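UTP-glucose-1-phosphate uridylyltransferase 2 (Trypanosoma brucei, PDB 3GUE) probably catalyses the formation of UDP-glucose and diphosphate from glucose 1-phosphate and UTP. Local coordinates at residues G45-L58 / R274-D288. Numbering follows the deposited sequence.
Sequences GYIPEKSISPVESL and RRFVLRESAQCPKED. Unlike the reference sequence in segment 45-58: S53 (reference Phe). With UPG (uridine-5'-diphosphate-glucose), chain C.
R279 holds the loop 45-58 against strand 275-280 and the turn that follows it, in a mixed polar and apolar contact beside the nucleotide-sugar pocket. Its NH1 points almost straight down the carbonyl of I47 (NH1 to O 3.1 Å, within the guanidinium plane), while NH2 reaches the syn lone pair of E49 OE1 at 2.7 Å. With CG anti to the backbone N (chi1 -175°) and a bend at chi3, the arginine lays its CD along I47 CB before turning its head to E49. I52 CD1 sits over one face of that guanidinium, 3.8 Å above its centre. E49 OE2 is hydrogen-bonded to H298 and forms a salt bridge with K297, while H258 is hydrogen-bonded to R279 NH2. I47 is also held by its N, which donates to Q283 O (2.8 Å), and E49 N meets D288 OD2 from above the carboxylate plane. Here, in the GT-A-type nucleotidyltransferase fold, strand 257-262 lies between 53-54 and 275-280 in a small antiparallel sheet, so the loop's contacts with 275-280 in this part are made by side chains. I52 CG2 packs on V277 CG2, and L58 CD2 touches the edge of the F276 ring at CZ (3.9 Å). At the other end the Y46 ring lies over P285, whose CA stands 3.8 Å from the ring centroid in a CH-pi contact. One water links G45 O to Q283 NE2, and Q283 OE1 accepts from E280 N (2.8 Å); the E280 carboxylate in turn grips O2' and O3' of the UDP-glucose sugar, one oxygen to each hydroxyl.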
loop_
_atom_site.group_PDB
_atom_site.type_symbol
_atom_site.label_atom_id
_atom_site.label_comp_id
_atom_site.label_asym_id
_atom_site.label_seq_id
_atom_site.Cartn_x
_atom_site.Cartn_y
_atom_site.Cartn_z
ATOM N N GLY A 45 1.986 19.858 -3.044
ATOM C CA GLY A 45 2.468 18.509 -3.318
ATOM C C GLY A 45 2.025 17.954 -4.668
ATOM O O GLY A 45 2.261 16.772 -4.964
ATOM N N TYR A 46 1.387 18.794 -5.494
ATOM C CA TYR A 46 0.774 18.292 -6.724
ATOM C C TYR A 46 1.754 18.096 -7.869
ATOM O O TYR A 46 2.716 18.862 -8.031
ATOM C CB TYR A 46 -0.360 19.182 -7.228
ATOM C CG TYR A 46 -1.634 19.182 -6.406
ATOM C CD1 TYR A 46 -2.063 18.053 -5.715
ATOM C CD2 TYR A 46 -2.434 20.313 -6.362
ATOM C CE1 TYR A 46 -3.233 18.077 -4.972
ATOM C CE2 TYR A 46 -3.589 20.345 -5.643
ATOM C CZ TYR A 46 -3.989 19.228 -4.943
ATOM O OH TYR A 46 -5.157 19.305 -4.213
ATOM N N ILE A 47 1.432 17.114 -8.705
ATOM C CA ILE A 47 2.141 16.830 -9.951
ATOM C C ILE A 47 1.152 17.016 -11.116
ATOM O O ILE A 47 0.467 16.065 -11.498
ATOM C CB ILE A 47 2.730 15.395 -9.933
ATOM C CG1 ILE A 47 3.778 15.272 -8.815
ATOM C CG2 ILE A 47 3.301 14.983 -11.319
ATOM C CD1 ILE A 47 4.147 13.837 -8.458
ATOM N N PRO A 48 1.046 18.249 -11.651
ATOM C CA PRO A 48 0.050 18.533 -12.688
ATOM C C PRO A 48 0.389 17.822 -13.990
ATOM O O PRO A 48 1.573 17.704 -14.328
ATOM C CB PRO A 48 0.143 20.049 -12.866
ATOM C CG PRO A 48 0.887 20.536 -11.682
ATOM C CD PRO A 48 1.835 19.450 -11.340
ATOM N N GLU A 49 -0.645 17.345 -14.689
ATOM C CA GLU A 49 -0.488 16.578 -15.937
ATOM C C GLU A 49 0.511 17.223 -16.871
ATOM O O GLU A 49 1.260 16.532 -17.561
ATOM C CB GLU A 49 -1.837 16.388 -16.654
ATOM C CG GLU A 49 -1.813 15.384 -17.834
ATOM C CD GLU A 49 -1.597 13.952 -17.375
ATOM O OE1 GLU A 49 -1.844 13.673 -16.184
ATOM O OE2 GLU A 49 -1.182 13.110 -18.202
ATOM N N LYS A 50 0.533 18.548 -16.870
ATOM C CA LYS A 50 1.358 19.297 -17.805
ATOM C C LYS A 50 2.860 19.324 -17.441
ATOM O O LYS A 50 3.703 19.813 -18.239
ATOM C CB LYS A 50 0.768 20.687 -18.015
ATOM C CG LYS A 50 -0.454 20.658 -18.935
ATOM C CD LYS A 50 -0.841 22.042 -19.441
ATOM C CE LYS A 50 -2.187 22.015 -20.161
ATOM N NZ LYS A 50 -2.680 23.406 -20.545
ATOM N N SER A 51 3.178 18.730 -16.281
ATOM C CA SER A 51 4.549 18.665 -15.746
ATOM C C SER A 51 5.237 17.344 -16.075
ATOM O O SER A 51 6.440 17.162 -15.815
ATOM C CB SER A 51 4.553 18.901 -14.219
ATOM O OG SER A 51 4.048 17.773 -13.511
ATOM N N ILE A 52 4.468 16.420 -16.640
ATOM C CA ILE A 52 4.961 15.083 -16.888
ATOM C C ILE A 52 4.557 14.565 -18.258
ATOM O O ILE A 52 3.652 15.104 -18.920
ATOM C CB ILE A 52 4.474 14.088 -15.808
ATOM C CG1 ILE A 52 2.953 14.200 -15.633
ATOM C CG2 ILE A 52 5.245 14.321 -14.502
ATOM C CD1 ILE A 52 2.308 12.991 -15.041
ATOM N N SER A 53 5.251 13.512 -18.656
ATOM C CA SER A 53 5.040 12.821 -19.916
ATOM C C SER A 53 4.775 11.364 -19.569
ATOM O O SER A 53 5.299 10.874 -18.567
ATOM C CB SER A 53 6.297 12.917 -20.759
ATOM O OG SER A 53 6.454 14.246 -21.201
ATOM N N PRO A 54 3.951 10.666 -20.373
ATOM C CA PRO A 54 3.712 9.243 -20.107
ATOM C C PRO A 54 4.919 8.320 -20.385
ATOM O O PRO A 54 5.708 8.572 -21.287
ATOM C CB PRO A 54 2.539 8.902 -21.031
ATOM C CG PRO A 54 2.624 9.905 -22.129
ATOM C CD PRO A 54 3.177 11.153 -21.532
ATOM N N VAL A 55 5.045 7.276 -19.582
ATOM C CA VAL A 55 5.974 6.178 -19.846
ATOM C C VAL A 55 5.338 5.192 -20.840
ATOM O O VAL A 55 4.406 4.450 -20.495
ATOM C CB VAL A 55 6.367 5.430 -18.545
ATOM C CG1 VAL A 55 7.308 4.262 -18.862
ATOM C CG2 VAL A 55 6.995 6.359 -17.551
ATOM N N GLU A 56 5.891 5.162 -22.047
ATOM C CA GLU A 56 5.319 4.442 -23.182
ATOM C C GLU A 56 5.771 2.992 -23.279
ATOM O O GLU A 56 5.087 2.141 -23.878
ATOM C CB GLU A 56 5.650 5.194 -24.481
ATOM C CG GLU A 56 7.104 5.084 -24.978
ATOM C CD GLU A 56 8.058 6.187 -24.480
ATOM O OE1 GLU A 56 7.962 6.650 -23.302
ATOM O OE2 GLU A 56 8.937 6.572 -25.294
ATOM N N SER A 57 6.928 2.702 -22.696
ATOM C CA SER A 57 7.468 1.364 -22.759
ATOM C C SER A 57 8.315 1.084 -21.529
ATOM O O SER A 57 8.824 2.035 -20.907
ATOM C CB SER A 57 8.248 1.148 -24.063
ATOM O OG SER A 57 9.467 1.854 -24.068
ATOM N N LEU A 58 8.388 -0.207 -21.163
ATOM C CA LEU A 58 9.262 -0.720 -20.090
ATOM C C LEU A 58 9.700 -2.185 -20.313
ATOM O O LEU A 58 8.993 -2.945 -20.963
ATOM C CB LEU A 58 8.572 -0.626 -18.720
ATOM C CG LEU A 58 8.363 0.689 -17.975
ATOM C CD1 LEU A 58 7.481 0.432 -16.736
ATOM C CD2 LEU A 58 9.694 1.331 -17.572
ATOM N N ARG A 274 15.721 12.682 -19.011
ATOM C CA ARG A 274 14.543 12.002 -18.474
ATOM C C ARG A 274 14.800 11.371 -17.114
ATOM O O ARG A 274 15.787 10.659 -16.931
ATOM C CB ARG A 274 14.113 10.873 -19.415
ATOM C CG ARG A 274 13.713 11.298 -20.809
ATOM C CD ARG A 274 12.218 11.155 -21.021
ATOM N NE ARG A 274 11.443 12.232 -20.405
ATOM C CZ ARG A 274 10.302 12.722 -20.899
ATOM N NH1 ARG A 274 9.802 12.248 -22.036
ATOM N NH2 ARG A 274 9.665 13.699 -20.258
ATOM N N ARG A 275 13.893 11.609 -16.169
ATOM C CA ARG A 275 13.927 10.909 -14.892
ATOM C C ARG A 275 12.519 10.394 -14.618
ATOM O O ARG A 275 11.532 10.987 -15.069
ATOM C CB ARG A 275 14.429 11.818 -13.755
ATOM C CG ARG A 275 15.135 13.085 -14.220
ATOM C CD ARG A 275 16.077 13.686 -13.172
ATOM N NE ARG A 275 17.423 13.100 -13.217
ATOM C CZ ARG A 275 18.557 13.789 -13.076
ATOM N NH1 ARG A 275 18.527 15.103 -12.883
ATOM N NH2 ARG A 275 19.732 13.170 -13.138
ATOM N N PHE A 276 12.438 9.262 -13.926
ATOM C CA PHE A 276 11.175 8.704 -13.481
ATOM C C PHE A 276 10.526 9.613 -12.443
ATOM O O PHE A 276 11.220 10.266 -11.662
ATOM C CB PHE A 276 11.404 7.344 -12.816
ATOM C CG PHE A 276 11.524 6.177 -13.775
ATOM C CD1 PHE A 276 10.532 5.916 -14.723
ATOM C CD2 PHE A 276 12.581 5.292 -13.659
ATOM C CE1 PHE A 276 10.622 4.825 -15.558
ATOM C CE2 PHE A 276 12.681 4.209 -14.495
ATOM C CZ PHE A 276 11.698 3.974 -15.445
ATOM N N VAL A 277 9.197 9.669 -12.464
ATOM C CA VAL A 277 8.422 10.249 -11.375
ATOM C C VAL A 277 7.274 9.309 -11.011
ATOM O O VAL A 277 6.719 8.610 -11.865
ATOM C CB VAL A 277 7.888 11.725 -11.639
ATOM C CG1 VAL A 277 8.809 12.540 -12.571
ATOM C CG2 VAL A 277 6.456 11.732 -12.155
ATOM N N LEU A 278 6.931 9.289 -9.734
ATOM C CA LEU A 278 5.788 8.530 -9.261
ATOM C C LEU A 278 4.712 9.555 -8.935
ATOM O O LEU A 278 4.953 10.513 -8.181
ATOM C CB LEU A 278 6.185 7.684 -8.049
ATOM C CG LEU A 278 5.136 6.870 -7.283
ATOM C CD1 LEU A 278 4.589 5.742 -8.133
ATOM C CD2 LEU A 278 5.804 6.297 -5.987
ATOM N N ARG A 279 3.559 9.451 -9.579
ATOM C CA ARG A 279 2.444 10.312 -9.176
ATOM C C ARG A 279 1.389 9.503 -8.412
ATOM O O ARG A 279 0.685 8.674 -9.009
ATOM C CB ARG A 279 1.821 11.030 -10.345
ATOM C CG ARG A 279 0.751 12.024 -9.895
ATOM C CD ARG A 279 0.210 12.861 -10.985
ATOM N NE ARG A 279 -0.349 12.107 -12.109
ATOM C CZ ARG A 279 -0.954 12.681 -13.138
ATOM N NH1 ARG A 279 -1.090 14.000 -13.154
ATOM N NH2 ARG A 279 -1.423 11.948 -14.144
ATOM N N GLU A 280 1.321 9.741 -7.096
ATOM C CA GLU A 280 0.328 9.107 -6.206
ATOM C C GLU A 280 -1.038 9.771 -6.333
ATOM O O GLU A 280 -1.143 10.885 -6.836
ATOM C CB GLU A 280 0.780 9.186 -4.759
ATOM C CG GLU A 280 2.049 8.393 -4.416
ATOM C CD GLU A 280 1.850 6.892 -4.474
ATOM O OE1 GLU A 280 1.217 6.298 -3.577
ATOM O OE2 GLU A 280 2.356 6.301 -5.415
ATOM N N SER A 281 -2.078 9.092 -5.856
ATOM C CA SER A 281 -3.420 9.687 -5.760
ATOM C C SER A 281 -3.427 11.068 -5.084
ATOM O O SER A 281 -4.058 12.012 -5.580
ATOM C CB SER A 281 -4.343 8.744 -4.990
ATOM O OG SER A 281 -4.730 7.650 -5.786
ATOM N N ALA A 282 -2.731 11.166 -3.955
ATOM C CA ALA A 282 -2.643 12.396 -3.173
ATOM C C ALA A 282 -1.862 13.533 -3.859
ATOM O O ALA A 282 -1.893 14.680 -3.399
ATOM C CB ALA A 282 -2.035 12.098 -1.830
ATOM N N GLN A 283 -1.181 13.216 -4.955
ATOM C CA GLN A 283 -0.375 14.198 -5.699
ATOM C C GLN A 283 -1.107 14.656 -6.951
ATOM O O GLN A 283 -0.601 15.469 -7.721
ATOM C CB GLN A 283 0.988 13.603 -6.066
ATOM C CG GLN A 283 1.949 13.475 -4.897
ATOM C CD GLN A 283 3.178 12.654 -5.244
ATOM O OE1 GLN A 283 3.062 11.572 -5.840
ATOM N NE2 GLN A 283 4.371 13.147 -4.854
ATOM N N CYS A 284 -2.306 14.127 -7.160
ATOM C CA CYS A 284 -3.047 14.437 -8.364
ATOM C C CYS A 284 -4.096 15.504 -8.090
ATOM O O CYS A 284 -5.025 15.279 -7.310
ATOM C CB CYS A 284 -3.653 13.174 -9.014
ATOM S SG CYS A 284 -4.578 13.525 -10.532
ATOM N N PRO A 285 -3.939 16.684 -8.726
ATOM C CA PRO A 285 -4.882 17.785 -8.572
ATOM C C PRO A 285 -6.242 17.400 -9.104
ATOM O O PRO A 285 -6.340 16.681 -10.100
ATOM C CB PRO A 285 -4.287 18.890 -9.450
ATOM C CG PRO A 285 -2.896 18.500 -9.668
ATOM C CD PRO A 285 -2.853 17.034 -9.660
ATOM N N LYS A 286 -7.283 17.890 -8.436
ATOM C CA LYS A 286 -8.668 17.598 -8.800
ATOM C C LYS A 286 -8.942 17.668 -10.329
ATOM O O LYS A 286 -9.492 16.729 -10.901
ATOM C CB LYS A 286 -9.598 18.516 -7.986
ATOM C CG LYS A 286 -11.078 18.366 -8.251
ATOM C CD LYS A 286 -11.847 19.535 -7.652
ATOM C CE LYS A 286 -12.916 20.035 -8.610
ATOM N NZ LYS A 286 -14.092 20.621 -7.912
ATOM N N GLU A 287 -8.518 18.756 -10.978
ATOM C CA GLU A 287 -8.716 18.967 -12.443
ATOM C C GLU A 287 -8.102 17.867 -13.338
ATOM O O GLU A 287 -8.470 17.731 -14.514
ATOM C CB GLU A 287 -8.179 20.343 -12.891
ATOM C CG GLU A 287 -8.174 21.452 -11.801
ATOM C CD GLU A 287 -6.985 21.316 -10.860
ATOM O OE1 GLU A 287 -7.204 21.203 -9.630
ATOM O OE2 GLU A 287 -5.834 21.275 -11.366
ATOM N N ASP A 288 -7.184 17.084 -12.768
ATOM C CA ASP A 288 -6.438 16.063 -13.504
ATOM C C ASP A 288 -6.878 14.620 -13.257
ATOM O O ASP A 288 -6.215 13.694 -13.717
ATOM C CB ASP A 288 -4.938 16.176 -13.194
ATOM C CG ASP A 288 -4.308 17.430 -13.771
ATOM O OD1 ASP A 288 -4.980 18.195 -14.506
ATOM O OD2 ASP A 288 -3.130 17.647 -13.470
HETATM N N1 UPG C . 1.727 2.089 5.383
HETATM C C2 UPG C . 2.742 2.168 6.359
HETATM N N3 UPG C . 3.013 3.416 6.891
HETATM C C4 UPG C . 2.350 4.558 6.512
HETATM C C5 UPG C . 1.354 4.492 5.529
HETATM C C6 UPG C . 1.037 3.266 4.954
HETATM O O2 UPG C . 3.383 1.198 6.791
HETATM O O4 UPG C . 2.668 5.618 7.069
HETATM C C1C UPG C . 1.395 0.763 4.770
HETATM C C2C UPG C . -0.062 0.306 4.656
HETATM O O2C UPG C . -0.518 -0.262 5.892
HETATM C C3C UPG C . 0.084 -0.771 3.584
HETATM C C4C UPG C . 1.110 -0.159 2.644
HETATM O O4C UPG C . 1.844 0.837 3.405
HETATM O O3C UPG C . 0.660 -1.936 4.173
HETATM C C5C UPG C . 0.429 0.574 1.442
HETATM O O5C UPG C . -0.287 1.722 1.810
HETATM P PA UPG C . -1.711 2.065 1.133
HETATM O O1A UPG C . -2.480 0.790 1.192
HETATM O O2A UPG C . -2.299 3.290 1.687
HETATM O O3A UPG C . -1.283 2.303 -0.439
HETATM P PB UPG C . -0.841 3.703 -1.141
HETATM O O1B UPG C . 0.243 4.295 -0.339
HETATM O O2B UPG C . -2.037 4.528 -1.499
HETATM O O3B UPG C . -0.325 3.113 -2.542
HETATM C "C1'" UPG C . 0.863 2.240 -2.552
HETATM C "C2'" UPG C . 1.935 2.880 -3.423
HETATM C "C3'" UPG C . 1.338 3.085 -4.810
HETATM C "C4'" UPG C . 0.936 1.718 -5.387
HETATM C "C5'" UPG C . -0.064 1.009 -4.439
HETATM C "C6'" UPG C . -0.222 -0.439 -4.823
HETATM O "O2'" UPG C . 2.353 4.149 -2.889
HETATM O "O3'" UPG C . 2.275 3.773 -5.621
HETATM O "O4'" UPG C . 0.357 1.869 -6.674
HETATM O "O5'" UPG C . 0.400 0.974 -3.062
HETATM O "O6'" UPG C . -1.398 -0.964 -4.204
HETATM O O HOH W 1 4.500 15.999 -4.138
#